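Local coordinates for protein pectate lyase (Paenibacillus sp. 0602, PDB 5GT5) that cleaves polygalacturonate by eliminative depolymerisation as a family 1 polysaccharide lyase, probably with calcium as cofactor, and probably attacks partly methylated pectin as well, at residues Asp275-Leu280 with Ile290-Thr295; Asp296-Gln301 with Ser372-Ser377. The protein carries 1 engineered substitution. One frame throughout, in Å; residues are numbered along the deposited sequence.

Contact 1. Residues Asp275-Leu280 with Ile290-Thr295; sequences DRMPRL and IIMDAT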
ATOM      1  N   ASP A 275      24.762  16.401   0.686  1.00  5.50           N
ATOM      2  CA  ASP A 275      23.484  16.897   1.223  1.00  5.30           C
ATOM      3  C   ASP A 275      22.398  15.852   1.058  1.00  5.62           C
ATOM      4  O   ASP A 275      22.482  14.974   0.190  1.00  7.08           O
ATOM      5  CB  ASP A 275      23.112  18.180   0.441  1.00  7.98           C
ATOM      6  CG  ASP A 275      22.089  19.076   1.130  1.00  9.16           C
ATOM      7  OD1 ASP A 275      21.685  18.843   2.302  1.00  7.56           O
ATOM      8  OD2 ASP A 275      21.691  20.061   0.461  1.00 10.20           O
ATOM      9  N   ARG A 276      21.371  15.958   1.896  1.00  5.58           N
ATOM     10  CA  ARG A 276      20.113  15.213   1.753  1.00  5.02           C
ATOM     11  C   ARG A 276      20.288  13.721   1.993  1.00  4.25           C
ATOM     12  O   ARG A 276      20.014  12.885   1.123  1.00  6.37           O
ATOM     13  CB  ARG A 276      19.454  15.480   0.401  1.00  7.44           C
ATOM     14  CG  ARG A 276      19.306  16.951   0.043  1.00  7.48           C
ATOM     15  CD  ARG A 276      18.396  17.045  -1.188  1.00  9.21           C
ATOM     16  NE  ARG A 276      18.189  18.438  -1.598  1.00 10.86           N
ATOM     17  CZ  ARG A 276      17.610  18.778  -2.760  1.00 11.77           C
ATOM     18  NH1 ARG A 276      17.248  17.850  -3.615  1.00 13.24           N
ATOM     19  NH2 ARG A 276      17.453  20.059  -3.068  1.00 21.28           N
ATOM     20  N   MET A 277      20.692  13.377   3.209  1.00  5.60           N
ATOM     21  CA  MET A 277      20.840  11.953   3.569  1.00  6.00           C
ATOM     22  C   MET A 277      19.984  11.543   4.770  1.00  6.81           C
ATOM     23  O   MET A 277      20.513  11.170   5.816  1.00  7.09           O
ATOM     24  CB  MET A 277      22.310  11.645   3.849  1.00  5.99           C
ATOM     25  CG  MET A 277      23.178  11.700   2.571  1.00  8.82           C
ATOM     26  SD  MET A 277      24.949  11.699   2.918  1.00  7.06           S
ATOM     27  CE  MET A 277      25.145  13.386   3.461  1.00  9.31           C
ATOM     28  N   PRO A 278      18.644  11.626   4.639  1.00  6.91           N
ATOM     29  CA  PRO A 278      17.823  12.180   3.559  1.00  4.95           C
ATOM     30  C   PRO A 278      17.462  13.627   3.849  1.00  6.50           C
ATOM     31  O   PRO A 278      17.805  14.154   4.916  1.00  6.81           O
ATOM     32  CB  PRO A 278      16.576  11.314   3.621  1.00  7.59           C
ATOM     33  CG  PRO A 278      16.387  11.144   5.145  1.00  8.27           C
ATOM     34  CD  PRO A 278      17.790  11.095   5.728  1.00  7.14           C
ATOM     35  N   ARG A 279      16.787  14.285   2.904  1.00  5.84           N
ATOM     36  CA  ARG A 279      16.055  15.512   3.238  1.00  4.95           C
ATOM     37  C   ARG A 279      14.567  15.188   3.221  1.00  4.44           C
ATOM     38  O   ARG A 279      14.001  14.855   2.173  1.00  6.83           O
ATOM     39  CB  ARG A 279      16.330  16.626   2.231  1.00  5.64           C
ATOM     40  CG  ARG A 279      15.726  17.974   2.675  1.00  7.76           C
ATOM     41  CD  ARG A 279      15.343  18.820   1.460  1.00  7.72           C
ATOM     42  NE  ARG A 279      15.111  20.197   1.875  1.00  8.28           N
ATOM     43  CZ  ARG A 279      14.013  20.618   2.491  1.00  8.74           C
ATOM     44  NH1 ARG A 279      12.996  19.788   2.753  1.00  9.54           N
ATOM     45  NH2 ARG A 279      13.955  21.906   2.838  1.00  8.44           N
ATOM     46  N   LEU A 280      13.929  15.300   4.380  1.00  5.35           N
ATOM     47  CA  LEU A 280      12.516  14.950   4.518  1.00  4.61           C
ATOM     48  C   LEU A 280      11.626  16.157   4.767  1.00  5.48           C
ATOM     49  O   LEU A 280      11.989  17.045   5.531  1.00  6.50           O
ATOM     50  CB  LEU A 280      12.360  14.013   5.712  1.00  5.80           C
ATOM     51  CG  LEU A 280      10.918  13.573   6.017  1.00  5.24           C
ATOM     52  CD1 LEU A 280      10.324  12.702   4.891  1.00  8.98           C
ATOM     53  CD2 LEU A 280      10.940  12.781   7.327  1.00  8.28           C
ATOM     54  N   ILE A 290      23.870   3.251   8.523  1.00  7.09           N
ATOM     55  CA  ILE A 290      24.374   3.890   7.295  1.00  6.43           C
ATOM     56  C   ILE A 290      25.685   4.587   7.579  1.00  6.73           C
ATOM     57  O   ILE A 290      26.025   4.811   8.748  1.00  7.01           O
ATOM     58  CB  ILE A 290      23.355   4.874   6.629  1.00  5.58           C
ATOM     59  CG1 ILE A 290      23.069   6.107   7.508  1.00  7.11           C
ATOM     60  CG2 ILE A 290      22.049   4.102   6.268  1.00  8.04           C
ATOM     61  CD1 ILE A 290      22.410   7.254   6.717  1.00  8.40           C
ATOM     62  N   ILE A 291      26.427   4.906   6.519  1.00  6.16           N
ATOM     63  CA  ILE A 291      27.682   5.654   6.608  1.00  6.95           C
ATOM     64  C   ILE A 291      27.558   6.905   5.761  1.00  7.81           C
ATOM     65  O   ILE A 291      27.172   6.811   4.585  1.00  7.63           O
ATOM     66  CB  ILE A 291      28.856   4.827   6.087  1.00  7.11           C
ATOM     67  CG1 ILE A 291      29.026   3.580   6.956  1.00  9.73           C
ATOM     68  CG2 ILE A 291      30.150   5.650   6.091  1.00  8.90           C
ATOM     69  CD1 ILE A 291      30.109   2.661   6.455  1.00 13.56           C
ATOM     70  N   MET A 292      27.836   8.075   6.350  1.00  5.93           N
ATOM     71  CA  MET A 292      27.967   9.300   5.564  1.00  6.78           C
ATOM     72  C   MET A 292      29.431   9.667   5.688  1.00  7.09           C
ATOM     73  O   MET A 292      29.851  10.136   6.745  1.00  9.07           O
ATOM     74  CB  MET A 292      27.136  10.449   6.139  1.00  8.37           C
ATOM     75  CG  MET A 292      25.648  10.144   6.369  1.00  5.71           C
ATOM     76  SD  MET A 292      24.911  11.606   7.164  1.00  8.27           S
ATOM     77  CE  MET A 292      23.398  10.915   7.825  1.00  9.80           C
ATOM     78  N   ASP A 293      30.219   9.428   4.653  1.00  7.58           N
ATOM     79  CA  ASP A 293      31.661   9.673   4.678  1.00  7.42           C
ATOM     80  C   ASP A 293      31.990  10.693   3.612  1.00  6.18           C
ATOM     81  O   ASP A 293      32.078  10.352   2.415  1.00  8.14           O
ATOM     82  CB  ASP A 293      32.416   8.371   4.427  1.00  7.77           C
ATOM     83  CG  ASP A 293      33.897   8.529   4.561  1.00 10.44           C
ATOM     84  OD1 ASP A 293      34.406   9.654   4.475  1.00  9.72           O
ATOM     85  OD2 ASP A 293      34.572   7.504   4.757  1.00 17.83           O
ATOM     86  N   ALA A 294      32.200  11.935   4.039  1.00  6.16           N
ATOM     87  CA  ALA A 294      32.440  13.061   3.130  1.00  7.46           C
ATOM     88  C   ALA A 294      33.915  13.490   3.192  1.00  6.66           C
ATOM     89  O   ALA A 294      34.234  14.646   2.935  1.00  8.11           O
ATOM     90  CB  ALA A 294      31.513  14.262   3.490  1.00  8.34           C
ATOM     91  N   THR A 295      34.806  12.547   3.489  1.00  8.12           N
ATOM     92  CA  THR A 295      36.250  12.837   3.616  1.00 10.12           C
ATOM     93  C   THR A 295      36.820  13.605   2.430  1.00 10.72           C
ATOM     94  O   THR A 295      37.512  14.623   2.602  1.00 10.57           O
ATOM     95  CB  THR A 295      37.047  11.531   3.778  1.00 10.78           C
ATOM     96  OG1 THR A 295      36.682  10.892   5.009  1.00 13.82           O
ATOM     97  CG2 THR A 295      38.582  11.814   3.786  1.00 13.44           C
TER
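M277 and M292 bring the two backbones nearest, and even there their CA atoms stay 7.9 Å apart. No hydrogen bond joins 275-280 to 290-295. The first segment is a loop running into strand 279-281, turned by a positive phi at R276 and a cis peptide between M277 and P278; the second is strand 291-293 leading into a helix. Side chains have to fill the distance, and two methionines do most of it, sliding past each other in opposite directions. The sulfur of M277 lies against the CB-CG part of M292, SD of M277 being 3.8 Å from CG of M292. With chi3 at -76° the M277 chain bends at its end, which puts its CE 4.1 Å from M292 SD. M292 runs extended beyond CG, which carries its CE to 3.5 Å from the carbonyl O of M277. That oxygen is buried with no polar partner in the model, so the methyl group covers it without satisfying it. An alanine in place of M292 would probably take most of the M292 cover from M277 SD and open a gap beside the M277 carbonyl. CD1 of I290 adds a looser touch on M277 O. Past the strand, D293 OD1 makes an Asx turn by accepting from T295 N (3.1 Å), and it also takes the T295 hydroxyl as a donor; A294 between them is the N-cap of helix 295-301. R276, probably the active-site arginine, directly precedes M277. In this right-handed parallel beta-helix the methionine pair lies in the interior, between two of its sheets: strand 279-281 runs between strands 248-249 and 324-329, strand 291-293 between 262-271 and 340-342, and Y270 of strand 262-271 touches both M277 and I290.

Contact 2. Residues Asp296-Gln301 with Ser372-Ser377; sequences DARAAQ and SLDGSS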
ATOM      1  N   ASP A 296      36.550  13.126   1.225  1.00 11.11           N
ATOM      2  CA  ASP A 296      37.115  13.760   0.042  1.00  8.38           C
ATOM      3  C   ASP A 296      36.489  15.110  -0.255  1.00  9.14           C
ATOM      4  O   ASP A 296      37.158  16.050  -0.703  1.00  8.84           O
ATOM      5  CB  ASP A 296      37.001  12.834  -1.152  1.00  8.55           C
ATOM      6  CG  ASP A 296      37.489  11.439  -0.850  1.00 18.10           C
ATOM      7  OD1 ASP A 296      38.660  11.303  -0.470  1.00 15.85           O
ATOM      8  OD2 ASP A 296      36.688  10.478  -0.971  1.00 15.28           O
ATOM      9  N   ALA A 297      35.203  15.252   0.014  1.00  7.72           N
ATOM     10  CA  ALA A 297      34.590  16.563  -0.137  1.00  6.21           C
ATOM     11  C   ALA A 297      35.194  17.591   0.828  1.00  7.47           C
ATOM     12  O   ALA A 297      35.449  18.750   0.451  1.00  7.07           O
ATOM     13  CB  ALA A 297      33.091  16.462   0.063  1.00  8.18           C
ATOM     14  N   ARG A 298      35.437  17.153   2.061  1.00  8.05           N
ATOM     15  CA  ARG A 298      36.017  18.024   3.098  1.00  8.99           C
ATOM     16  C   ARG A 298      37.417  18.464   2.646  1.00  8.87           C
ATOM     17  O   ARG A 298      37.785  19.648   2.760  1.00 10.41           O
ATOM     18  CB  ARG A 298      36.067  17.264   4.439  1.00 11.75           C
ATOM     19  CG  ARG A 298      36.537  18.113   5.638  1.00 10.61           C
ATOM     20  CD  ARG A 298      35.503  19.089   5.990  1.00 10.80           C
ATOM     21  NE  ARG A 298      35.765  19.790   7.250  1.00 11.56           N
ATOM     22  CZ  ARG A 298      34.998  20.790   7.658  1.00 13.94           C
ATOM     23  NH1 ARG A 298      33.985  21.190   6.905  1.00 15.27           N
ATOM     24  NH2 ARG A 298      35.258  21.422   8.805  1.00 16.26           N
ATOM     25  N   ALA A 299      38.185  17.532   2.092  1.00  8.55           N
ATOM     26  CA  ALA A 299      39.505  17.886   1.524  1.00  9.26           C
ATOM     27  C   ALA A 299      39.391  18.899   0.390  1.00 10.27           C
ATOM     28  O   ALA A 299      40.156  19.875   0.322  1.00 10.36           O
ATOM     29  CB  ALA A 299      40.251  16.645   1.064  1.00  9.12           C
ATOM     30  N   ALA A 300      38.425  18.701  -0.500  1.00  7.02           N
ATOM     31  CA  ALA A 300      38.248  19.599  -1.646  1.00  8.27           C
ATOM     32  C   ALA A 300      37.928  21.008  -1.183  1.00 10.16           C
ATOM     33  O   ALA A 300      38.344  21.980  -1.816  1.00  9.10           O
ATOM     34  CB  ALA A 300      37.155  19.053  -2.590  1.00  8.52           C
ATOM     35  N   GLN A 301      37.194  21.126  -0.075  1.00  8.35           N
ATOM     36  CA  GLN A 301      36.860  22.434   0.471  1.00  8.54           C
ATOM     37  C   GLN A 301      38.107  23.259   0.793  1.00 10.82           C
ATOM     38  O   GLN A 301      38.059  24.483   0.679  1.00 10.91           O
ATOM     39  CB  GLN A 301      35.994  22.263   1.733  1.00  9.87           C
ATOM     40  CG  GLN A 301      35.726  23.556   2.525  1.00 15.69           C
ATOM     41  CD  GLN A 301      34.781  24.517   1.840  1.00 22.54           C
ATOM     42  OE1 GLN A 301      33.559  24.435   2.014  1.00 26.60           O
ATOM     43  NE2 GLN A 301      35.338  25.485   1.114  1.00 24.51           N
ATOM     44  N   SER A 372      32.915  12.012  13.434  1.00  9.14           N
ATOM     45  CA  SER A 372      34.267  12.576  13.393  1.00 10.08           C
ATOM     46  C   SER A 372      34.287  13.746  12.428  1.00 10.87           C
ATOM     47  O   SER A 372      33.743  13.651  11.331  1.00 12.32           O
ATOM     48  CB  SER A 372      35.269  11.514  12.954  1.00 11.35           C
ATOM     49  OG  SER A 372      36.577  12.073  12.846  1.00 18.46           O
ATOM     50  N   LEU A 373      34.899  14.857  12.845  1.00  9.57           N
ATOM     51  CA  LEU A 373      35.061  16.012  11.971  1.00 11.00           C
ATOM     52  C   LEU A 373      36.485  16.523  12.149  1.00 13.03           C
ATOM     53  O   LEU A 373      36.873  16.924  13.260  1.00 13.02           O
ATOM     54  CB  LEU A 373      34.059  17.135  12.315  1.00 12.30           C
ATOM     55  CG  LEU A 373      34.167  18.386  11.418  1.00 10.72           C
ATOM     56  CD1 LEU A 373      33.774  18.030   9.978  1.00 12.01           C
ATOM     57  CD2 LEU A 373      33.306  19.553  11.937  1.00 13.00           C
ATOM     58  N   ASP A 374      37.259  16.506  11.071  1.00 13.97           N
ATOM     59  CA  ASP A 374      38.637  17.011  11.100  1.00 12.91           C
ATOM     60  C   ASP A 374      39.442  16.343  12.208  1.00 17.70           C
ATOM     61  O   ASP A 374      40.185  17.008  12.930  1.00 18.25           O
ATOM     62  CB  ASP A 374      38.655  18.533  11.262  1.00 14.99           C
ATOM     63  CG  ASP A 374      37.899  19.257  10.163  1.00 18.20           C
ATOM     64  OD1 ASP A 374      37.910  18.787   9.009  1.00 18.31           O
ATOM     65  OD2 ASP A 374      37.283  20.294  10.462  1.00 18.49           O
ATOM     66  N   GLY A 375      39.259  15.040  12.365  1.00 13.81           N
ATOM     67  CA  GLY A 375      40.005  14.273  13.343  1.00 19.85           C
ATOM     68  C   GLY A 375      39.381  14.108  14.709  1.00 17.17           C
ATOM     69  O   GLY A 375      39.922  13.369  15.543  1.00 20.44           O
ATOM     70  N   SER A 376      38.236  14.744  14.944  1.00 14.36           N
ATOM     71  CA  SER A 376      37.572  14.604  16.230  1.00 14.59           C
ATOM     72  C   SER A 376      37.006  13.209  16.403  1.00 12.54           C
ATOM     73  O   SER A 376      36.991  12.399  15.478  1.00 14.17           O
ATOM     74  CB  SER A 376      36.457  15.635  16.381  1.00 14.16           C
ATOM     75  OG  SER A 376      35.312  15.264  15.629  1.00 13.62           O
ATOM     76  N   SER A 377      36.523  12.925  17.605  1.00 13.41           N
ATOM     77  CA  SER A 377      35.913  11.635  17.870  1.00 12.22           C
ATOM     78  C   SER A 377      34.783  11.741  18.891  1.00 14.70           C
ATOM     79  O   SER A 377      34.980  12.246  20.002  1.00 14.37           O
ATOM     80  CB  SER A 377      36.981  10.646  18.343  1.00 21.43           C
ATOM     81  OG  SER A 377      36.408   9.375  18.556  1.00 25.89           O
TER
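R298, on helix 295-301, reaches out to D374 and L373 at a type I' beta turn that runs from L373 to S376, in the beta hairpin between strands 369-372 and 378-380. The tight part is a side-on, two-pronged salt bridge. NE of R298 gives a nearly straight bond (173°) to D374 OD1 at 2.9 Å, and NH2 of R298 reaches D374 OD2 at 2.8 Å. Both oxygens are met on the syn side, OD1 from slightly out of the carboxylate plane, and the guanidinium and carboxylate planes lie only 21° apart, so the carboxylate lies at the guanidinium edge, nearly in its plane. What sets the arginine there is its course from the helix: CG stands anti to the backbone N (chi1 -175°), then the chain bends at chi2. L373 supplies the apolar half, its CD1 lying over one guanidinium face, offset toward the rim and 3.8 Å from R298 CZ. NH1 of R298 bonds to Q345 OE1, so D374 and Q345 hold all three nitrogens between them and limit how the group can turn. D343 steadies the other partner, its OD1 accepting from the backbone N of D374. The other side is loose: D374 is exposed, and beyond it the turn makes no touch on the helix segment. The turn needs G375 for its own sake, since at its backbone angles a CB would press against the carbonyl O of D374. Inside the turn, S376 N bonds back to L373 O, and L373 N donates to S376 OG at 2.8 Å. The S372 hydroxyl adds a further link, its OG donating to S376 O at 2.7 Å, tilted from the carbonyl plane.

Contact 1 is a core contact and contact 2 a surface one, their centres about 14 Å apart. They adjoin in sequence: strand 291-293, which brings M292 to contact 1, passes straight into helix 295-301, which carries the arginine of contact 2. Chemistry follows depth. Inside the beta-helix, two thioethers pack together without a hydrogen bond across, whereas outside, a charged pair with fixed directions ties the helix to a hairpin turn about 70 residues later. The areas buried are almost equal, 132 and 133 Å². The first segment of contact 1 also holds the probable active-site arginine, which takes no part in the contact itself; contact 2 lies away from the known sites.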